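Local atomic coordinates of putative TetR-family transcriptional regulator (Bordetella parapertussis 12822, PDB entry 3CCY), a protein that probably binds cis-regulatory DNA through an N-terminal helix-turn-helix domain and regulates transcription, as a repressor of the TetR family. Residues D17-R22 against H53-K58; T114-D117 against Q123-A126; A136-A141 against L162-I167. All blocks are in the same frame, centred on the assembly; numbering follows the deposited sequence.

Contact 1 (D17-R22 against H53-K58)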
ATOM      1  N   ASP A  17      10.822  24.946   7.760  1.00 56.74           N
ATOM      2  CA  ASP A  17      10.961  23.761   6.918  1.00 56.00           C
ATOM      3  C   ASP A  17      11.856  22.692   7.529  1.00 54.65           C
ATOM      4  O   ASP A  17      11.765  21.530   7.149  1.00 54.72           O
ATOM      5  CB  ASP A  17      11.494  24.135   5.529  1.00 56.54           C
ATOM      6  CG  ASP A  17      11.228  25.587   5.168  1.00 58.27           C
ATOM      7  OD1 ASP A  17      10.051  26.031   5.234  1.00 59.21           O
ATOM      8  OD2 ASP A  17      12.214  26.285   4.826  1.00 59.85           O
ATOM      9  N   THR A  18      12.725  23.081   8.456  1.00 52.92           N
ATOM     10  CA  THR A  18      13.548  22.112   9.177  1.00 51.28           C
ATOM     11  C   THR A  18      12.656  21.255  10.076  1.00 49.91           C
ATOM     12  O   THR A  18      12.794  20.032  10.109  1.00 49.59           O
ATOM     13  CB  THR A  18      14.650  22.795  10.013  1.00 51.49           C
ATOM     14  OG1 THR A  18      15.260  23.834   9.238  1.00 51.66           O
ATOM     15  CG2 THR A  18      15.716  21.784  10.443  1.00 51.23           C
ATOM     16  N   ILE A  19      11.741  21.909  10.792  1.00 48.22           N
ATOM     17  CA  ILE A  19      10.744  21.227  11.617  1.00 46.48           C
ATOM     18  C   ILE A  19       9.949  20.253  10.748  1.00 45.49           C
ATOM     19  O   ILE A  19       9.897  19.061  11.040  1.00 45.14           O
ATOM     20  CB  ILE A  19       9.796  22.236  12.327  1.00 46.18           C
ATOM     21  CG1 ILE A  19      10.604  23.201  13.202  1.00 45.96           C
ATOM     22  CG2 ILE A  19       8.745  21.502  13.164  1.00 45.47           C
ATOM     23  CD1 ILE A  19       9.984  24.567  13.332  1.00 44.49           C
ATOM     24  N   ILE A  20       9.369  20.776   9.670  1.00 44.50           N
ATOM     25  CA  ILE A  20       8.622  19.984   8.698  1.00 43.84           C
ATOM     26  C   ILE A  20       9.458  18.824   8.151  1.00 43.65           C
ATOM     27  O   ILE A  20       8.983  17.690   8.103  1.00 42.85           O
ATOM     28  CB  ILE A  20       8.088  20.870   7.528  1.00 43.72           C
ATOM     29  CG1 ILE A  20       7.017  21.847   8.027  1.00 43.53           C
ATOM     30  CG2 ILE A  20       7.531  20.011   6.392  1.00 43.87           C
ATOM     31  CD1 ILE A  20       5.665  21.194   8.316  1.00 44.80           C
ATOM     32  N   GLU A  21      10.701  19.123   7.758  1.00 43.40           N
ATOM     33  CA  GLU A  21      11.640  18.141   7.204  1.00 43.33           C
ATOM     34  C   GLU A  21      11.940  17.035   8.215  1.00 42.07           C
ATOM     35  O   GLU A  21      11.897  15.846   7.882  1.00 41.72           O
ATOM     36  CB  GLU A  21      12.950  18.839   6.798  1.00 43.52           C
ATOM     37  CG  GLU A  21      13.872  18.040   5.848  1.00 44.98           C
ATOM     38  CD  GLU A  21      15.101  18.850   5.372  1.00 45.70           C
ATOM     39  OE1 GLU A  21      15.651  18.510   4.292  1.00 49.09           O
ATOM     40  OE2 GLU A  21      15.516  19.818   6.066  1.00 46.38           O
ATOM     41  N   ARG A  22      12.228  17.439   9.451  1.00 40.87           N
ATOM     42  CA  ARG A  22      12.637  16.506  10.498  1.00 39.71           C
ATOM     43  C   ARG A  22      11.451  15.673  11.019  1.00 38.48           C
ATOM     44  O   ARG A  22      11.599  14.474  11.283  1.00 38.24           O
ATOM     45  CB  ARG A  22      13.374  17.248  11.628  1.00 40.28           C
ATOM     46  CG  ARG A  22      14.718  16.624  11.992  1.00 41.62           C
ATOM     47  CD  ARG A  22      15.890  17.250  11.227  1.00 44.98           C
ATOM     48  NE  ARG A  22      16.658  18.176  12.071  1.00 47.56           N
ATOM     49  CZ  ARG A  22      17.739  18.858  11.683  1.00 47.76           C
ATOM     50  NH1 ARG A  22      18.210  18.740  10.445  1.00 48.33           N
ATOM     51  NH2 ARG A  22      18.346  19.666  12.539  1.00 46.20           N
ATOM     52  N   HIS A  53       6.308  28.561  18.053  1.00 49.01           N
ATOM     53  CA  HIS A  53       6.532  29.832  17.359  1.00 49.20           C
ATOM     54  C   HIS A  53       6.087  29.717  15.897  1.00 49.03           C
ATOM     55  O   HIS A  53       5.776  30.723  15.255  1.00 49.20           O
ATOM     56  CB  HIS A  53       8.017  30.221  17.446  1.00 49.33           C
ATOM     57  CG  HIS A  53       8.306  31.644  17.068  1.00 50.18           C
ATOM     58  ND1 HIS A  53       8.383  32.664  17.997  1.00 50.96           N
ATOM     59  CD2 HIS A  53       8.566  32.214  15.865  1.00 50.51           C
ATOM     60  CE1 HIS A  53       8.661  33.800  17.381  1.00 50.96           C
ATOM     61  NE2 HIS A  53       8.779  33.553  16.086  1.00 50.79           N
ATOM     62  N   TYR A  54       6.039  28.484  15.390  1.00 48.73           N
ATOM     63  CA  TYR A  54       5.674  28.223  13.994  1.00 48.27           C
ATOM     64  C   TYR A  54       4.428  27.356  13.848  1.00 47.65           C
ATOM     65  O   TYR A  54       3.723  27.456  12.839  1.00 47.82           O
ATOM     66  CB  TYR A  54       6.848  27.587  13.242  1.00 48.65           C
ATOM     67  CG  TYR A  54       8.169  28.281  13.484  1.00 49.09           C
ATOM     68  CD1 TYR A  54       8.527  29.423  12.760  1.00 49.43           C
ATOM     69  CD2 TYR A  54       9.056  27.806  14.446  1.00 49.72           C
ATOM     70  CE1 TYR A  54       9.742  30.066  12.988  1.00 49.51           C
ATOM     71  CE2 TYR A  54      10.271  28.444  14.685  1.00 50.07           C
ATOM     72  CZ  TYR A  54      10.607  29.571  13.954  1.00 49.80           C
ATOM     73  OH  TYR A  54      11.811  30.199  14.198  1.00 50.03           O
ATOM     74  N   PHE A  55       4.164  26.509  14.842  1.00 46.86           N
ATOM     75  CA  PHE A  55       3.045  25.558  14.784  1.00 46.25           C
ATOM     76  C   PHE A  55       2.262  25.474  16.090  1.00 45.93           C
ATOM     77  O   PHE A  55       2.847  25.492  17.177  1.00 45.89           O
ATOM     78  CB  PHE A  55       3.544  24.158  14.420  1.00 45.93           C
ATOM     79  CG  PHE A  55       4.197  24.070  13.070  1.00 45.80           C
ATOM     80  CD1 PHE A  55       5.583  23.997  12.961  1.00 45.24           C
ATOM     81  CD2 PHE A  55       3.426  24.041  11.906  1.00 45.23           C
ATOM     82  CE1 PHE A  55       6.196  23.907  11.710  1.00 44.99           C
ATOM     83  CE2 PHE A  55       4.027  23.956  10.657  1.00 44.90           C
ATOM     84  CZ  PHE A  55       5.414  23.887  10.559  1.00 45.09           C
ATOM     85  N   ASP A  56       0.941  25.346  15.975  1.00 45.67           N
ATOM     86  CA  ASP A  56       0.063  25.305  17.156  1.00 45.34           C
ATOM     87  C   ASP A  56      -0.081  23.904  17.749  1.00 44.64           C
ATOM     88  O   ASP A  56      -0.472  23.746  18.903  1.00 44.73           O
ATOM     89  CB  ASP A  56      -1.329  25.855  16.820  1.00 45.63           C
ATOM     90  CG  ASP A  56      -1.312  27.329  16.438  1.00 46.55           C
ATOM     91  OD1 ASP A  56      -2.174  27.718  15.613  1.00 47.43           O
ATOM     92  OD2 ASP A  56      -0.454  28.092  16.953  1.00 47.51           O
ATOM     93  N   SER A  57       0.229  22.891  16.954  1.00 43.86           N
ATOM     94  CA  SER A  57       0.003  21.517  17.361  1.00 43.10           C
ATOM     95  C   SER A  57       0.870  20.566  16.541  1.00 42.64           C
ATOM     96  O   SER A  57       1.441  20.947  15.518  1.00 42.47           O
ATOM     97  CB  SER A  57      -1.488  21.173  17.202  1.00 43.09           C
ATOM     98  OG  SER A  57      -1.741  19.783  17.368  1.00 43.75           O
ATOM     99  N   LYS A  58       0.967  19.333  17.023  1.00 41.91           N
ATOM    100  CA  LYS A  58       1.535  18.221  16.288  1.00 41.17           C
ATOM    101  C   LYS A  58       0.703  17.994  15.016  1.00 40.89           C
ATOM    102  O   LYS A  58       1.252  17.700  13.947  1.00 40.80           O
ATOM    103  CB  LYS A  58       1.524  16.991  17.198  1.00 41.24           C
ATOM    104  CG  LYS A  58       2.304  15.783  16.728  1.00 40.87           C
ATOM    105  CD  LYS A  58       2.083  14.636  17.717  1.00 40.94           C
ATOM    106  CE  LYS A  58       2.248  13.284  17.036  1.00 41.64           C
ATOM    107  NZ  LYS A  58       1.883  12.102  17.898  1.00 40.54           N
TER
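I19 of helix 15-29 meets both Y54 and F55, and its neighbour I20 meets F55, in the N-terminal DNA-binding domain of a TetR-type regulator, where the segment H53-K58 runs out of the predicted helix-turn-helix and into helix 58-81. The contact is wholly apolar. The F55 ring reaches the helix so that its CE1 and CZ corners take one isoleucine each. I19 and F55 run alongside each other, pointing opposite ways, with CG2 of I19 3.8 Å from CE1 of F55; that methyl is the branch of I19 lying anti to the backbone N. The other branch starts at CG1, which is anti to the carbonyl carbon instead (chi1 -58°) and so set on the Y54 side; chi2 (149°) then turns CD1 to the ring, 3.5 Å from CD2 of Y54, the two side chains crossing at about a right angle. One isoleucine thus serves two aromatic rings, a branch for each. I20 also crosses F55 at roughly a right angle. Beyond this group, I19 touches I40 of helix 37-43, while I20 and F55 both touch V61 of helix 58-81, so the buried cluster ties the helix-turn-helix to the helices before and after it. The approach of I20 to the ring is close: CD1 lies 3.5 Å and CG1 3.6 Å from CZ of F55.

Contact 2 (T114-D117 against Q123-A126)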
ATOM      1  N   THR A 114       0.135   7.320   4.255  1.00 51.32           N
ATOM      2  CA  THR A 114       0.159   6.550   5.510  1.00 52.06           C
ATOM      3  C   THR A 114      -0.484   7.212   6.735  1.00 52.65           C
ATOM      4  O   THR A 114      -0.942   6.513   7.643  1.00 52.57           O
ATOM      5  CB  THR A 114       1.632   6.117   5.845  1.00 52.34           C
ATOM      6  OG1 THR A 114       1.929   4.871   5.197  1.00 52.53           O
ATOM      7  CG2 THR A 114       1.891   5.990   7.357  1.00 52.97           C
ATOM      8  N   CYS A 115      -0.508   8.547   6.770  1.00 53.42           N
ATOM      9  CA  CYS A 115      -0.785   9.278   8.025  1.00 54.09           C
ATOM     10  C   CYS A 115      -2.046  10.143   8.045  1.00 54.23           C
ATOM     11  O   CYS A 115      -2.338  10.792   9.052  1.00 53.98           O
ATOM     12  CB  CYS A 115       0.416  10.142   8.403  1.00 54.34           C
ATOM     13  SG  CYS A 115       1.744   9.274   9.235  1.00 55.91           S
ATOM     14  N   LEU A 116      -2.780  10.159   6.937  1.00 54.82           N
ATOM     15  CA  LEU A 116      -3.979  10.979   6.814  1.00 55.82           C
ATOM     16  C   LEU A 116      -4.994  10.833   7.970  1.00 56.31           C
ATOM     17  O   LEU A 116      -5.654  11.807   8.337  1.00 56.24           O
ATOM     18  CB  LEU A 116      -4.644  10.728   5.454  1.00 55.75           C
ATOM     19  CG  LEU A 116      -5.754  11.683   5.015  1.00 56.20           C
ATOM     20  CD1 LEU A 116      -5.300  13.133   5.078  1.00 56.73           C
ATOM     21  CD2 LEU A 116      -6.208  11.340   3.621  1.00 56.38           C
ATOM     22  N   ASP A 117      -5.103   9.636   8.554  1.00 56.95           N
ATOM     23  CA  ASP A 117      -6.101   9.389   9.608  1.00 57.68           C
ATOM     24  C   ASP A 117      -5.786  10.080  10.933  1.00 57.88           C
ATOM     25  O   ASP A 117      -6.691  10.345  11.734  1.00 58.11           O
ATOM     26  CB  ASP A 117      -6.359   7.885   9.822  1.00 57.94           C
ATOM     27  CG  ASP A 117      -5.086   7.092  10.079  1.00 58.76           C
ATOM     28  OD1 ASP A 117      -4.146   7.173   9.248  1.00 58.67           O
ATOM     29  OD2 ASP A 117      -5.040   6.361  11.100  1.00 58.39           O
ATOM     30  N   GLN A 123     -10.269  18.718   8.082  1.00 55.95           N
ATOM     31  CA  GLN A 123      -9.025  18.842   7.320  1.00 54.85           C
ATOM     32  C   GLN A 123      -8.653  17.528   6.651  1.00 53.60           C
ATOM     33  O   GLN A 123      -8.031  17.519   5.589  1.00 53.14           O
ATOM     34  CB  GLN A 123      -7.876  19.410   8.176  1.00 55.26           C
ATOM     35  CG  GLN A 123      -7.618  18.692   9.498  1.00 55.80           C
ATOM     36  CD  GLN A 123      -7.103  19.623  10.582  1.00 56.27           C
ATOM     37  OE1 GLN A 123      -5.912  19.644  10.886  1.00 56.03           O
ATOM     38  NE2 GLN A 123      -8.006  20.402  11.174  1.00 57.35           N
ATOM     39  N   ARG A 124      -9.052  16.422   7.274  1.00 52.20           N
ATOM     40  CA  ARG A 124      -8.895  15.102   6.681  1.00 50.91           C
ATOM     41  C   ARG A 124      -9.634  15.094   5.353  1.00 50.07           C
ATOM     42  O   ARG A 124      -9.095  14.661   4.342  1.00 50.00           O
ATOM     43  CB  ARG A 124      -9.490  14.044   7.593  1.00 51.02           C
ATOM     44  CG  ARG A 124      -8.848  12.699   7.540  1.00 51.35           C
ATOM     45  CD  ARG A 124      -9.816  11.675   8.068  1.00 54.08           C
ATOM     46  NE  ARG A 124      -9.220  10.815   9.084  1.00 56.83           N
ATOM     47  CZ  ARG A 124      -9.913  10.014   9.892  1.00 59.88           C
ATOM     48  NH1 ARG A 124      -9.281   9.266  10.791  1.00 60.97           N
ATOM     49  NH2 ARG A 124     -11.244   9.961   9.817  1.00 61.14           N
ATOM     50  N   LYS A 125     -10.861  15.608   5.365  1.00 49.00           N
ATOM     51  CA  LYS A 125     -11.721  15.562   4.189  1.00 48.01           C
ATOM     52  C   LYS A 125     -11.384  16.603   3.130  1.00 46.44           C
ATOM     53  O   LYS A 125     -11.646  16.382   1.947  1.00 45.77           O
ATOM     54  CB  LYS A 125     -13.192  15.641   4.589  1.00 48.27           C
ATOM     55  CG  LYS A 125     -13.717  14.339   5.194  1.00 50.23           C
ATOM     56  CD  LYS A 125     -15.137  14.502   5.705  1.00 52.76           C
ATOM     57  CE  LYS A 125     -15.715  13.166   6.179  1.00 54.04           C
ATOM     58  NZ  LYS A 125     -17.005  13.400   6.884  1.00 53.94           N
ATOM     59  N   ALA A 126     -10.828  17.738   3.552  1.00 44.60           N
ATOM     60  CA  ALA A 126     -10.223  18.678   2.612  1.00 43.08           C
ATOM     61  C   ALA A 126      -9.059  18.012   1.860  1.00 42.12           C
ATOM     62  O   ALA A 126      -8.914  18.195   0.652  1.00 41.74           O
ATOM     63  CB  ALA A 126      -9.749  19.925   3.331  1.00 43.16           C
TER
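R124 reaches from helix 122-145 to the backbone of L116 and D117, and one hydrogen bond carries the polar side of the contact. Its NH1 donates to D117 O over 3.0 Å, somewhat bent, with an N-H...O angle of 144°. The nitrogen lies in the carbonyl plane on a lone pair, while the oxygen sits 25° out of the guanidinium plane. A turn at chi3 (-130°) brings the guanidinium round to this carbonyl. The charges add a looser term: the carboxylate of D117 stays apart, its OD2 5.1 Å from NH1 of R124, and any attraction between them is probably modest. The arginine's salt bridge is made elsewhere, from NH2 to E121.

Van der Waals contact fills in the rest. CG of R124 lies 3.4 Å from L116 O and 4.1 Å from CG of L116, where the aliphatic part of the arginine meets the leucine, and CB of D117 comes 3.4 Å from NH1 of R124.

The arrangement spans the short link that joins helix 87-115 to helix 122-145 in the all-helical C-terminal domain, and the side chain of L116 also packs on the latter helix, touching L127, I128 and Q131.

Contact 3 (A136-A141 against L162-I167)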
ATOM      1  N   ALA A 136      -8.549  11.469 -10.035  1.00 32.18           N
ATOM      2  CA  ALA A 136      -9.378  11.851 -11.188  1.00 32.73           C
ATOM      3  C   ALA A 136      -8.487  12.145 -12.406  1.00 32.67           C
ATOM      4  O   ALA A 136      -8.784  11.711 -13.525  1.00 33.47           O
ATOM      5  CB  ALA A 136     -10.273  13.055 -10.864  1.00 32.13           C
ATOM      6  N   TYR A 137      -7.383  12.837 -12.186  1.00 32.39           N
ATOM      7  CA  TYR A 137      -6.464  13.124 -13.280  1.00 33.78           C
ATOM      8  C   TYR A 137      -5.996  11.821 -13.952  1.00 34.03           C
ATOM      9  O   TYR A 137      -5.919  11.740 -15.172  1.00 34.90           O
ATOM     10  CB  TYR A 137      -5.244  13.922 -12.804  1.00 35.12           C
ATOM     11  CG  TYR A 137      -5.505  15.386 -12.522  1.00 35.91           C
ATOM     12  CD1 TYR A 137      -6.427  16.097 -13.264  1.00 38.44           C
ATOM     13  CD2 TYR A 137      -4.779  16.079 -11.529  1.00 40.25           C
ATOM     14  CE1 TYR A 137      -6.666  17.446 -13.035  1.00 39.31           C
ATOM     15  CE2 TYR A 137      -5.009  17.470 -11.288  1.00 38.28           C
ATOM     16  CZ  TYR A 137      -5.961  18.124 -12.050  1.00 38.82           C
ATOM     17  OH  TYR A 137      -6.262  19.460 -11.853  1.00 40.55           O
ATOM     18  N   VAL A 138      -5.658  10.817 -13.150  1.00 32.87           N
ATOM     19  CA  VAL A 138      -5.128   9.565 -13.678  1.00 32.48           C
ATOM     20  C   VAL A 138      -6.255   8.774 -14.381  1.00 31.19           C
ATOM     21  O   VAL A 138      -6.053   8.227 -15.468  1.00 30.93           O
ATOM     22  CB  VAL A 138      -4.518   8.706 -12.551  1.00 32.85           C
ATOM     23  CG1 VAL A 138      -4.173   7.262 -13.084  1.00 30.81           C
ATOM     24  CG2 VAL A 138      -3.245   9.432 -12.002  1.00 35.39           C
ATOM     25  N   ARG A 139      -7.413   8.720 -13.739  1.00 30.91           N
ATOM     26  CA  ARG A 139      -8.569   8.014 -14.298  0.50 31.46           C
ATOM     27  C   ARG A 139      -8.910   8.567 -15.665  1.00 30.82           C
ATOM     28  O   ARG A 139      -9.070   7.794 -16.626  1.00 31.87           O
ATOM     29  CB  ARG A 139      -9.794   8.132 -13.408  0.50 30.94           C
ATOM     30  CG  ARG A 139     -10.979   7.262 -13.903  0.50 32.94           C
ATOM     31  CD  ARG A 139     -12.323   7.853 -13.502  0.50 35.98           C
ATOM     32  NE  ARG A 139     -12.792   8.862 -14.455  0.50 39.98           N
ATOM     33  CZ  ARG A 139     -13.941   8.803 -15.119  0.50 40.50           C
ATOM     34  NH1 ARG A 139     -14.787   7.781 -14.949  0.50 42.43           N
ATOM     35  NH2 ARG A 139     -14.244   9.770 -15.962  0.50 41.30           N
ATOM     36  N   ASP A 140      -9.029   9.889 -15.733  1.00 31.43           N
ATOM     37  CA  ASP A 140      -9.399  10.577 -16.959  1.00 32.78           C
ATOM     38  C   ASP A 140      -8.320  10.353 -18.025  1.00 31.82           C
ATOM     39  O   ASP A 140      -8.652  10.174 -19.190  1.00 31.70           O
ATOM     40  CB  ASP A 140      -9.634  12.062 -16.724  1.00 32.63           C
ATOM     41  CG  ASP A 140     -10.896  12.354 -15.896  1.00 37.28           C
ATOM     42  OD1 ASP A 140     -11.633  11.425 -15.534  1.00 36.23           O
ATOM     43  OD2 ASP A 140     -11.158  13.553 -15.621  1.00 42.79           O
ATOM     44  N   ALA A 141      -7.045  10.328 -17.637  1.00 32.59           N
ATOM     45  CA  ALA A 141      -5.971  10.132 -18.634  1.00 32.29           C
ATOM     46  C   ALA A 141      -5.998   8.712 -19.212  1.00 33.38           C
ATOM     47  O   ALA A 141      -5.702   8.522 -20.398  1.00 33.60           O
ATOM     48  CB  ALA A 141      -4.592  10.426 -18.025  1.00 32.90           C
ATOM     49  N   LEU A 162      -6.361  -0.028  -9.249  1.00 31.07           N
ATOM     50  CA  LEU A 162      -5.388  -1.116  -9.400  1.00 30.16           C
ATOM     51  C   LEU A 162      -4.057  -0.548  -9.869  1.00 31.07           C
ATOM     52  O   LEU A 162      -3.004  -0.899  -9.343  1.00 28.90           O
ATOM     53  CB  LEU A 162      -5.884  -2.173 -10.366  1.00 30.99           C
ATOM     54  CG  LEU A 162      -7.022  -3.040  -9.791  1.00 30.28           C
ATOM     55  CD1 LEU A 162      -7.727  -3.853 -10.886  1.00 32.55           C
ATOM     56  CD2 LEU A 162      -6.542  -3.977  -8.589  1.00 28.14           C
ATOM     57  N   PHE A 163      -4.138   0.381 -10.818  1.00 30.78           N
ATOM     58  CA  PHE A 163      -2.982   1.138 -11.194  1.00 32.95           C
ATOM     59  C   PHE A 163      -2.304   1.863 -10.009  1.00 32.33           C
ATOM     60  O   PHE A 163      -1.094   1.736  -9.859  1.00 32.27           O
ATOM     61  CB  PHE A 163      -3.288   2.137 -12.294  1.00 33.39           C
ATOM     62  CG  PHE A 163      -2.153   3.080 -12.500  1.00 38.04           C
ATOM     63  CD1 PHE A 163      -1.024   2.659 -13.204  1.00 42.40           C
ATOM     64  CD2 PHE A 163      -2.141   4.319 -11.871  1.00 38.90           C
ATOM     65  CE1 PHE A 163       0.082   3.495 -13.333  1.00 42.61           C
ATOM     66  CE2 PHE A 163      -1.023   5.141 -11.989  1.00 44.01           C
ATOM     67  CZ  PHE A 163       0.066   4.713 -12.722  1.00 39.49           C
ATOM     68  N   PHE A 164      -3.055   2.687  -9.262  1.00 31.56           N
ATOM     69  CA  PHE A 164      -2.496   3.350  -8.057  1.00 33.02           C
ATOM     70  C   PHE A 164      -1.763   2.440  -7.077  1.00 32.29           C
ATOM     71  O   PHE A 164      -0.725   2.796  -6.536  1.00 33.13           O
ATOM     72  CB  PHE A 164      -3.531   4.205  -7.327  1.00 33.39           C
ATOM     73  CG  PHE A 164      -3.597   5.611  -7.875  1.00 36.99           C
ATOM     74  CD1 PHE A 164      -2.509   6.473  -7.733  1.00 37.31           C
ATOM     75  CD2 PHE A 164      -4.704   6.043  -8.598  1.00 36.76           C
ATOM     76  CE1 PHE A 164      -2.537   7.781  -8.265  1.00 39.97           C
ATOM     77  CE2 PHE A 164      -4.732   7.347  -9.144  1.00 36.67           C
ATOM     78  CZ  PHE A 164      -3.657   8.202  -8.970  1.00 35.46           C
ATOM     79  N   GLY A 165      -2.335   1.285  -6.828  1.00 32.00           N
ATOM     80  CA  GLY A 165      -1.677   0.223  -6.051  1.00 30.61           C
ATOM     81  C   GLY A 165      -0.275  -0.103  -6.520  1.00 31.73           C
ATOM     82  O   GLY A 165       0.626  -0.200  -5.683  1.00 28.83           O
HETATM   83  N   MSE A 166      -0.084  -0.323  -7.827  1.00 31.84           N
HETATM   84  CA  MSE A 166       1.274  -0.582  -8.347  1.00 36.57           C
HETATM   85  C   MSE A 166       2.266   0.464  -7.946  1.00 33.49           C
HETATM   86  O   MSE A 166       3.382   0.130  -7.539  1.00 32.81           O
HETATM   87  CB  MSE A 166       1.331  -0.572  -9.878  1.00 35.61           C
HETATM   88  CG  MSE A 166       0.538  -1.610 -10.532  1.00 40.85           C
HETATM   89 SE   MSE A 166       0.994  -1.517 -12.480  0.80 49.42          SE
HETATM   90  CE  MSE A 166      -0.681  -1.507 -13.135  1.00 44.34           C
ATOM     91  N   ILE A 167       1.901   1.735  -8.168  1.00 33.29           N
ATOM     92  CA  ILE A 167       2.831   2.828  -7.849  1.00 33.04           C
ATOM     93  C   ILE A 167       2.862   3.252  -6.387  1.00 33.06           C
ATOM     94  O   ILE A 167       3.909   3.624  -5.909  1.00 34.22           O
ATOM     95  CB  ILE A 167       2.640   4.105  -8.756  1.00 33.99           C
ATOM     96  CG1 ILE A 167       1.223   4.685  -8.710  1.00 28.14           C
ATOM     97  CG2 ILE A 167       3.081   3.840 -10.187  1.00 34.43           C
ATOM     98  CD1 ILE A 167       1.276   6.148  -9.237  1.00 35.44           C
TER
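OD1 of D140 is gripped by two nitrogens of R139, NE at 3.0 Å and NH2 at 3.1 Å, in a side-on salt bridge on one flank of the helix, but this holds for one of two modelled conformers of R139 and is doubtful to that extent. In that conformer OD1 lies almost exactly in the guanidinium plane; NE meets it nearly along the C-O axis, whereas NH2 arrives from the syn side, 31° out of the carboxylate plane.

On another flank, V138 faces F163 and F164 across to helix 153-168, and its two methyls divide the work. CG1, anti to the backbone N (chi1 170°), lies 3.8 Å from CD2 of F163, and the two side chains cross at about a right angle. CG2 meets F164, which comes from the opposite direction, at 3.3 Å from CZ, a tight approach. CB of V138 also touches that end of the ring.

This is helix-to-helix packing inside the helical C-terminal domain of the TetR fold, which in relatives binds effectors and forms the dimer. F98 of helix 87-115 touches both V138 and F164, and F163 also meets F193 of helix 182-195, ring edge-to-face. From the same segment, M166, a selenomethionine here, packs on M166 of the second subunit, and L162 on T189 of that subunit.

Overall arrangement
The three contacts follow one another along the chain without overlap. Contact 1 belongs to the N-terminal TetR-type region, joining helix 15-29 to the end of the predicted helix-turn-helix; contacts 2 and 3 both lie in the C-terminal region and share helix 122-145, contact 2 near its start and contact 3 further along. Centres of contacts 1 and 2 are 18 Å apart, those of 2 and 3 are 19 Å apart, and contacts 1 and 3, 32 Å apart, fall on opposite sides of the chain's centre. None touches another. The order therefore runs from the probable DNA-binding end, through the link between helices 87-115 and 122-145, to the neighbourhood of the second subunit.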